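Local coordinates for substrate-binding protein (Synechococcus sp., PDB 6WPN) that probably binds a sugar or oligosaccharide in the periplasm as the solute-binding component of a transport system, at residues V143-V148 and L369-T374; G264-R269 and E333-P338; T282-P287 and R365-L370. All coordinates share one frame; numbering follows the deposited sequence.

Contact 1 of 3, residues V143-V148 and L369-T374; sequences VRLSLV and LLSAET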
loop_
_atom_site.group_PDB
_atom_site.type_symbol
_atom_site.label_atom_id
_atom_site.label_comp_id
_atom_site.label_asym_id
_atom_site.label_seq_id
_atom_site.Cartn_x
_atom_site.Cartn_y
_atom_site.Cartn_z
ATOM N N VAL A 143 4.572 4.287 4.404
ATOM C CA VAL A 143 5.069 5.125 3.321
ATOM C C VAL A 143 6.254 4.386 2.715
ATOM O O VAL A 143 7.300 4.245 3.361
ATOM C CB VAL A 143 5.469 6.520 3.813
ATOM C CG1 VAL A 143 5.996 7.351 2.659
ATOM C CG2 VAL A 143 4.281 7.202 4.479
ATOM N N ARG A 144 6.105 3.913 1.483
ATOM C CA ARG A 144 7.179 3.180 0.825
ATOM C C ARG A 144 8.233 4.133 0.274
ATOM O O ARG A 144 7.915 5.192 -0.274
ATOM C CB ARG A 144 6.635 2.283 -0.285
ATOM C CG ARG A 144 6.058 3.006 -1.469
ATOM C CD ARG A 144 5.638 2.018 -2.539
ATOM N NE ARG A 144 4.964 2.705 -3.631
ATOM C CZ ARG A 144 3.647 2.854 -3.718
ATOM N NH1 ARG A 144 2.856 2.344 -2.782
ATOM N NH2 ARG A 144 3.117 3.502 -4.749
ATOM N N LEU A 145 9.495 3.768 0.459
ATOM C CA LEU A 145 10.617 4.563 -0.006
ATOM C C LEU A 145 11.214 3.954 -1.274
ATOM O O LEU A 145 10.747 2.939 -1.794
ATOM C CB LEU A 145 11.672 4.671 1.093
ATOM C CG LEU A 145 11.165 5.081 2.477
ATOM C CD1 LEU A 145 12.256 4.878 3.507
ATOM C CD2 LEU A 145 10.675 6.519 2.475
ATOM N N SER A 146 12.257 4.601 -1.786
ATOM C CA SER A 146 13.066 4.069 -2.878
ATOM C C SER A 146 14.340 3.484 -2.279
ATOM O O SER A 146 15.197 4.226 -1.794
ATOM C CB SER A 146 13.396 5.147 -3.909
ATOM O OG SER A 146 12.240 5.561 -4.611
ATOM N N LEU A 147 14.442 2.157 -2.264
ATOM C CA LEU A 147 15.686 1.500 -1.876
ATOM C C LEU A 147 16.614 1.448 -3.085
ATOM O O LEU A 147 16.327 0.755 -4.066
ATOM C CB LEU A 147 15.404 0.108 -1.323
ATOM C CG LEU A 147 14.446 0.082 -0.129
ATOM C CD1 LEU A 147 14.286 -1.334 0.412
ATOM C CD2 LEU A 147 14.917 1.025 0.966
ATOM N N VAL A 148 17.713 2.198 -3.038
ATOM C CA VAL A 148 18.582 2.396 -4.194
ATOM C C VAL A 148 19.882 1.629 -3.992
ATOM O O VAL A 148 20.579 1.822 -2.987
ATOM C CB VAL A 148 18.858 3.890 -4.426
ATOM C CG1 VAL A 148 19.905 4.078 -5.504
ATOM C CG2 VAL A 148 17.568 4.593 -4.801
ATOM N N LEU A 369 13.051 6.975 9.563
ATOM C CA LEU A 369 12.959 8.423 9.712
ATOM C C LEU A 369 12.532 9.084 8.410
ATOM O O LEU A 369 11.775 10.062 8.423
ATOM C CB LEU A 369 14.300 8.984 10.178
ATOM C CG LEU A 369 14.296 10.429 10.666
ATOM C CD1 LEU A 369 13.299 10.587 11.794
ATOM C CD2 LEU A 369 15.690 10.822 11.115
ATOM N N LEU A 370 13.014 8.572 7.277
ATOM C CA LEU A 370 12.597 9.123 5.995
ATOM C C LEU A 370 11.115 8.857 5.738
ATOM O O LEU A 370 10.408 9.722 5.208
ATOM C CB LEU A 370 13.470 8.545 4.884
ATOM C CG LEU A 370 13.457 9.256 3.535
ATOM C CD1 LEU A 370 13.540 10.754 3.736
ATOM C CD2 LEU A 370 14.637 8.772 2.701
ATOM N N SER A 371 10.621 7.677 6.123
ATOM C CA SER A 371 9.189 7.401 6.007
ATOM C C SER A 371 8.365 8.353 6.866
ATOM O O SER A 371 7.332 8.869 6.418
ATOM C CB SER A 371 8.887 5.951 6.388
ATOM O OG SER A 371 9.364 5.049 5.408
ATOM N N ALA A 372 8.801 8.600 8.104
ATOM C CA ALA A 372 8.038 9.487 8.980
ATOM C C ALA A 372 8.030 10.920 8.462
ATOM O O ALA A 372 7.033 11.632 8.623
ATOM C CB ALA A 372 8.599 9.436 10.401
ATOM N N GLU A 373 9.127 11.355 7.848
ATOM C CA GLU A 373 9.197 12.701 7.291
ATOM C C GLU A 373 8.354 12.816 6.023
ATOM O O GLU A 373 7.701 13.840 5.793
ATOM C CB GLU A 373 10.658 13.055 7.034
ATOM C CG GLU A 373 11.436 13.227 8.332
ATOM C CD GLU A 373 12.903 13.534 8.116
ATOM O OE1 GLU A 373 13.531 12.877 7.260
ATOM O OE2 GLU A 373 13.428 14.428 8.817
ATOM N N THR A 374 8.350 11.765 5.200
ATOM C CA THR A 374 7.579 11.758 3.957
ATOM C C THR A 374 6.076 11.777 4.222
ATOM O O THR A 374 5.309 12.295 3.401
ATOM C CB THR A 374 7.958 10.536 3.116
ATOM O OG1 THR A 374 9.375 10.517 2.919
ATOM C CG2 THR A 374 7.288 10.585 1.758
#
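Leu-145 turns its side chain toward Ser-371 and Leu-370 on the facing side of helix 369-374. Its CB points at the helix. CG lies anti to the carbonyl carbon (chi1 -49°), which carries the branch to the helix backbone. Leu-145 CG meets Ser-371 OG at 3.4 Å. Leu-145 CD1 leans on the same hydroxyl oxygen and reaches the CB of Leu-370 at 4.1 Å. Leu-145 CD2 goes the other way, over the helix backbone, to Ser-371 N at 3.8 Å, and also touches the CG of Leu-370. The two leucines cross obliquely.

The Ser-371 hydroxyl is thus covered by apolar carbons, and it is satisfied by the strand. Ser-371 OG donates to Val-143 O at 3.0 Å, in the carbonyl plane. The same OG has a weak second bond to Ala-367 O, one turn back in its helix. With an alanine in place of Leu-145, a gap would probably open over the Ser-371 hydroxyl, and Leu-370 would lose one of its apolar neighbours.

Val-143 packs further along. Val-143 CG1 touches Thr-374 CG2 at 3.6 Å. Thr-374 OG1 turns back and donates to Leu-370 O at 2.6 Å, so its methyl is left to face the valine. Leu-370 O also accepts from Thr-374 N, on the opposite face of its plane.

The strand 145-148 and helix axes approach to 9.9 Å and run roughly antiparallel, at 148°. This is a helix packed on the face of a sheet, as in the alpha/beta lobes of periplasmic solute-binding proteins.

Contact 2 of 3, residues G264-R269 and E333-P338; sequences GAEFLR and EARVLP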
loop_
_atom_site.group_PDB
_atom_site.type_symbol
_atom_site.label_atom_id
_atom_site.label_comp_id
_atom_site.label_asym_id
_atom_site.label_seq_id
_atom_site.Cartn_x
_atom_site.Cartn_y
_atom_site.Cartn_z
ATOM N N GLY A 264 9.518 -0.460 1.847
ATOM C CA GLY A 264 9.581 0.200 3.133
ATOM C C GLY A 264 10.800 -0.185 3.956
ATOM O O GLY A 264 11.717 -0.871 3.502
ATOM N N ALA A 265 10.798 0.293 5.205
ATOM C CA ALA A 265 11.903 0.035 6.124
ATOM C C ALA A 265 11.919 -1.407 6.615
ATOM O O ALA A 265 13.003 -1.953 6.877
ATOM C CB ALA A 265 11.826 0.988 7.317
ATOM N N GLU A 266 10.741 -2.031 6.770
ATOM C CA GLU A 266 10.708 -3.371 7.348
ATOM C C GLU A 266 11.365 -4.381 6.424
ATOM O O GLU A 266 12.075 -5.289 6.882
ATOM C CB GLU A 266 9.269 -3.787 7.630
ATOM C CG GLU A 266 9.083 -5.228 8.101
ATOM C CD GLU A 266 9.564 -5.475 9.528
ATOM O OE1 GLU A 266 10.099 -4.538 10.159
ATOM O OE2 GLU A 266 9.403 -6.611 10.031
ATOM N N PHE A 267 11.149 -4.243 5.120
ATOM C CA PHE A 267 11.804 -5.152 4.201
ATOM C C PHE A 267 13.309 -4.930 4.150
ATOM O O PHE A 267 14.051 -5.846 3.779
ATOM C CB PHE A 267 11.206 -5.011 2.808
ATOM C CG PHE A 267 11.805 -5.944 1.829
ATOM C CD1 PHE A 267 11.691 -7.309 2.014
ATOM C CD2 PHE A 267 12.513 -5.471 0.742
ATOM C CE1 PHE A 267 12.259 -8.188 1.125
ATOM C CE2 PHE A 267 13.077 -6.349 -0.158
ATOM C CZ PHE A 267 12.961 -7.704 0.040
ATOM N N LEU A 268 13.776 -3.742 4.539
ATOM C CA LEU A 268 15.210 -3.486 4.554
ATOM C C LEU A 268 15.934 -4.389 5.546
ATOM O O LEU A 268 17.078 -4.786 5.295
ATOM C CB LEU A 268 15.472 -2.009 4.852
ATOM C CG LEU A 268 16.898 -1.469 4.710
ATOM C CD1 LEU A 268 17.571 -1.965 3.435
ATOM C CD2 LEU A 268 16.870 0.051 4.746
ATOM N N ARG A 269 15.294 -4.738 6.666
ATOM C CA ARG A 269 15.954 -5.603 7.640
ATOM C C ARG A 269 16.107 -7.024 7.107
ATOM O O ARG A 269 17.110 -7.691 7.385
ATOM C CB ARG A 269 15.189 -5.605 8.966
ATOM C CG ARG A 269 15.841 -6.453 10.065
ATOM C CD ARG A 269 17.065 -5.770 10.696
ATOM N NE ARG A 269 16.695 -4.802 11.731
ATOM C CZ ARG A 269 17.560 -4.052 12.410
ATOM N NH1 ARG A 269 18.861 -4.144 12.169
ATOM N NH2 ARG A 269 17.123 -3.203 13.331
ATOM N N GLU A 333 8.078 -2.764 16.257
ATOM C CA GLU A 333 8.340 -4.131 15.821
ATOM C C GLU A 333 8.174 -4.280 14.316
ATOM O O GLU A 333 8.932 -5.016 13.674
ATOM C CB GLU A 333 7.424 -5.103 16.568
ATOM C CG GLU A 333 7.726 -5.193 18.061
ATOM C CD GLU A 333 6.769 -6.104 18.814
ATOM O OE1 GLU A 333 5.748 -6.528 18.226
ATOM O OE2 GLU A 333 7.041 -6.394 19.999
ATOM N N ALA A 334 7.212 -3.572 13.731
ATOM C CA ALA A 334 6.972 -3.657 12.298
ATOM C C ALA A 334 7.714 -2.597 11.500
ATOM O O ALA A 334 7.735 -2.686 10.268
ATOM C CB ALA A 334 5.471 -3.551 12.000
ATOM N N ARG A 335 8.340 -1.623 12.162
ATOM C CA ARG A 335 9.033 -0.535 11.476
ATOM C C ARG A 335 8.063 0.145 10.512
ATOM O O ARG A 335 8.329 0.340 9.325
ATOM C CB ARG A 335 10.294 -1.057 10.785
ATOM C CG ARG A 335 11.108 -1.947 11.729
ATOM C CD ARG A 335 12.432 -2.400 11.160
ATOM N NE ARG A 335 13.269 -2.994 12.203
ATOM C CZ ARG A 335 13.238 -4.275 12.555
ATOM N NH1 ARG A 335 12.413 -5.114 11.946
ATOM N NH2 ARG A 335 14.032 -4.718 13.520
ATOM N N VAL A 336 6.900 0.486 11.064
ATOM C CA VAL A 336 5.763 1.007 10.328
ATOM C C VAL A 336 5.314 2.309 10.988
ATOM O O VAL A 336 5.743 2.650 12.090
ATOM C CB VAL A 336 4.629 -0.045 10.294
ATOM C CG1 VAL A 336 3.354 0.486 9.639
ATOM C CG2 VAL A 336 5.105 -1.327 9.686
ATOM N N LEU A 337 4.444 3.046 10.295
ATOM C CA LEU A 337 4.011 4.275 10.950
ATOM C C LEU A 337 2.635 4.092 11.579
ATOM O O LEU A 337 1.760 3.453 10.985
ATOM C CB LEU A 337 3.954 5.427 9.949
ATOM C CG LEU A 337 5.289 5.793 9.305
ATOM C CD1 LEU A 337 5.103 6.848 8.232
ATOM C CD2 LEU A 337 6.251 6.289 10.367
ATOM N N PRO A 338 2.398 4.628 12.770
ATOM C CA PRO A 338 1.075 4.513 13.384
ATOM C C PRO A 338 0.175 5.681 13.005
ATOM O O PRO A 338 0.625 6.728 12.530
ATOM C CB PRO A 338 1.391 4.530 14.884
ATOM C CG PRO A 338 2.606 5.414 14.976
ATOM C CD PRO A 338 3.386 5.224 13.689
#
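Arg-335 and Glu-266 form a salt bridge. NH1 of Arg-335 donates to OE1 of Glu-266 at 3.0 Å, with an N-H...O angle of 158°. The carboxylate oxygen lies at the edge of the guanidinium, close to its plane. The nitrogen comes in on the syn side of OE1, tilted 33° from the carboxylate plane. The two flat groups are turned 22° against each other. Glu-266 is bent at chi2, and this brings its carboxylate back to the arginine.

Glu-266 OE1 also lies 3.0 Å from Ala-334 O. Both atoms are acceptors, so this is no bond. Two acceptors this close would probably repel, and the arginine's charge is likely to offset this and keep the carboxylate ionised.

Arg-335 has positive phi and is the C-prime residue of a Schellman motif. The motif ends helix 324-334 and turns the chain into strand 337-338. The arginine chain is extended from CG to NE and lies across Glu-266 at about a right angle. Arg-335 CG is 3.2 Å from Glu-266 OE1.

Arg-269 approaches one face of the Arg-335 guanidinium. Arg-269 NE lies 3.2 Å from Arg-335 NH2, with both groups donors and the two guanidinium planes steeply inclined. Arg-269 has two deposited conformers, so this close pair of like charges is doubtful.

Packing is lighter further out. The CB of Ala-265 is 4.3 Å from the CB of Arg-335, and it also touches Ala-367 and Arg-368 of helix 359-374. Phe-41, from a loop, touches both Glu-266 and Ala-334.

Contact 3 of 3, residues T282-P287 and R365-L370; sequences TTPQPP and RDARLL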
loop_
_atom_site.group_PDB
_atom_site.type_symbol
_atom_site.label_atom_id
_atom_site.label_comp_id
_atom_site.label_asym_id
_atom_site.label_seq_id
_atom_site.Cartn_x
_atom_site.Cartn_y
_atom_site.Cartn_z
ATOM N N THR A 282 23.026 -0.275 -0.065
ATOM C CA THR A 282 21.667 0.233 -0.194
ATOM C C THR A 282 21.497 1.510 0.622
ATOM O O THR A 282 21.930 1.572 1.778
ATOM C CB THR A 282 20.665 -0.820 0.284
ATOM O OG1 THR A 282 20.741 -1.978 -0.556
ATOM C CG2 THR A 282 19.245 -0.267 0.272
ATOM N N THR A 283 20.870 2.525 0.024
ATOM C CA THR A 283 20.523 3.740 0.751
ATOM C C THR A 283 19.042 4.038 0.546
ATOM O O THR A 283 18.551 3.985 -0.594
ATOM C CB THR A 283 21.362 4.941 0.302
ATOM O OG1 THR A 283 21.197 5.133 -1.106
ATOM C CG2 THR A 283 22.835 4.718 0.622
ATOM N N PRO A 284 18.301 4.353 1.604
ATOM C CA PRO A 284 16.897 4.739 1.422
ATOM C C PRO A 284 16.799 6.136 0.826
ATOM O O PRO A 284 17.585 7.027 1.154
ATOM C CB PRO A 284 16.326 4.695 2.847
ATOM C CG PRO A 284 17.361 3.957 3.670
ATOM C CD PRO A 284 18.667 4.246 3.025
ATOM N N GLN A 285 15.827 6.316 -0.060
ATOM C CA GLN A 285 15.625 7.559 -0.788
ATOM C C GLN A 285 14.134 7.850 -0.875
ATOM O O GLN A 285 13.309 6.954 -0.670
ATOM C CB GLN A 285 16.234 7.490 -2.198
ATOM C CG GLN A 285 17.751 7.355 -2.221
ATOM C CD GLN A 285 18.466 8.591 -1.707
ATOM O OE1 GLN A 285 18.007 9.715 -1.898
ATOM N NE2 GLN A 285 19.601 8.387 -1.046
ATOM N N PRO A 286 13.758 9.098 -1.152
ATOM C CA PRO A 286 12.338 9.418 -1.270
ATOM C C PRO A 286 11.698 8.624 -2.388
ATOM O O PRO A 286 12.353 8.289 -3.394
ATOM C CB PRO A 286 12.343 10.922 -1.582
ATOM C CG PRO A 286 13.620 11.418 -1.004
ATOM C CD PRO A 286 14.605 10.306 -1.189
ATOM N N PRO A 287 10.414 8.301 -2.263
ATOM C CA PRO A 287 9.740 7.548 -3.322
ATOM C C PRO A 287 9.581 8.395 -4.572
ATOM O O PRO A 287 9.657 9.626 -4.539
ATOM C CB PRO A 287 8.376 7.212 -2.712
ATOM C CG PRO A 287 8.140 8.322 -1.733
ATOM C CD PRO A 287 9.495 8.662 -1.170
ATOM N N ARG A 365 17.292 2.904 10.882
ATOM C CA ARG A 365 16.836 4.162 11.451
ATOM C C ARG A 365 16.675 5.223 10.367
ATOM O O ARG A 365 15.697 5.980 10.377
ATOM C CB ARG A 365 17.817 4.605 12.541
ATOM C CG ARG A 365 17.428 5.846 13.318
ATOM C CD ARG A 365 18.046 7.079 12.709
ATOM N NE ARG A 365 17.923 8.233 13.591
ATOM C CZ ARG A 365 18.948 8.807 14.212
ATOM N NH1 ARG A 365 20.176 8.328 14.041
ATOM N NH2 ARG A 365 18.745 9.863 14.994
ATOM N N ASP A 366 17.617 5.280 9.416
ATOM C CA ASP A 366 17.515 6.229 8.310
ATOM C C ASP A 366 16.252 5.998 7.491
ATOM O O ASP A 366 15.604 6.955 7.048
ATOM C CB ASP A 366 18.739 6.136 7.395
ATOM C CG ASP A 366 20.034 6.517 8.089
ATOM O OD1 ASP A 366 19.986 7.246 9.108
ATOM O OD2 ASP A 366 21.107 6.094 7.598
ATOM N N ALA A 367 15.897 4.733 7.259
ATOM C CA ALA A 367 14.717 4.442 6.457
ATOM C C ALA A 367 13.442 4.808 7.206
ATOM O O ALA A 367 12.550 5.455 6.647
ATOM C CB ALA A 367 14.713 2.969 6.054
ATOM N N ARG A 368 13.345 4.422 8.482
ATOM C CA ARG A 368 12.140 4.734 9.248
ATOM C C ARG A 368 11.953 6.240 9.394
ATOM O O ARG A 368 10.824 6.742 9.343
ATOM C CB ARG A 368 12.196 4.078 10.628
ATOM C CG ARG A 368 12.186 2.562 10.631
ATOM C CD ARG A 368 12.317 2.044 12.049
ATOM N NE ARG A 368 11.183 2.476 12.862
ATOM C CZ ARG A 368 11.165 2.477 14.189
ATOM N NH1 ARG A 368 12.230 2.077 14.874
ATOM N NH2 ARG A 368 10.082 2.894 14.832
ATOM N N LEU A 369 13.051 6.975 9.563
ATOM C CA LEU A 369 12.959 8.423 9.712
ATOM C C LEU A 369 12.532 9.084 8.410
ATOM O O LEU A 369 11.775 10.062 8.423
ATOM C CB LEU A 369 14.300 8.984 10.178
ATOM C CG LEU A 369 14.296 10.429 10.666
ATOM C CD1 LEU A 369 13.299 10.587 11.794
ATOM C CD2 LEU A 369 15.690 10.822 11.115
ATOM N N LEU A 370 13.014 8.572 7.277
ATOM C CA LEU A 370 12.597 9.123 5.995
ATOM C C LEU A 370 11.115 8.857 5.738
ATOM O O LEU A 370 10.408 9.722 5.208
ATOM C CB LEU A 370 13.470 8.545 4.884
ATOM C CG LEU A 370 13.457 9.256 3.535
ATOM C CD1 LEU A 370 13.540 10.754 3.736
ATOM C CD2 LEU A 370 14.637 8.772 2.701
#
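The ring of Pro-284 sits against the small side chain of Ala-367. The alanine leaves a shallow place on the helix surface, and the CG corner of the proline ring fits there. Pro-284 CG is 3.7 Å from Ala-367 CB and 3.9 Å from Ala-367 CA. The ring's CB rests on the same two atoms, a little further off.

One turn on, Leu-370 is the bump on the helix side. Its CG is anti to the backbone N (chi1 -164°), and CD2 is the branch that touches. Leu-370 CD2 lies 3.8 Å from Pro-284 O and 3.7 Å from Gln-285 C. Leu-370 CD2 also meets the CD of Pro-286 at 4.2 Å. The methyl therefore fits into the hollow between the two prolines, where the CB of Gln-285 points away from the helix.

Strand 282-285 and helix 365-370 run nearly parallel, 12° apart, with axes 8.2 Å from each other at the closest. The strand is an antiparallel neighbour of strand 137-149, so the helix covers both. Leu-145 of that strand touches Pro-284 and Ala-367.

No hydrogen bond crosses between the two segments. Proline nitrogens carry no N-H to offer, and the meeting groups are mostly carbon. The contact therefore rests on fit and van der Waals packing, with no directed bond to fix its register.

How the contacts relate
Contacts 1 and 3 both use helix 359-374 and share Leu-369 and Leu-370. Their centres are 5 Å apart. Contact 1 is buried, and it pairs apolar packing with one hydrogen bond to a strand carbonyl. Contact 3 lies nearer the surface, has no hydrogen bond across its segments and rests mainly on apolar packing. Strands 137-149 and 282-285 are neighbours in one sheet, and Ser-146 OG bonds to Pro-286 O just past the end of the second. Contact 2 is partly buried and alone relies on charge. It reaches the same sheet through strand 337-338. Leu-337 packs on Val-143 and Ser-371 of contact 1, and Leu-268 packs on Ala-367 of contact 3.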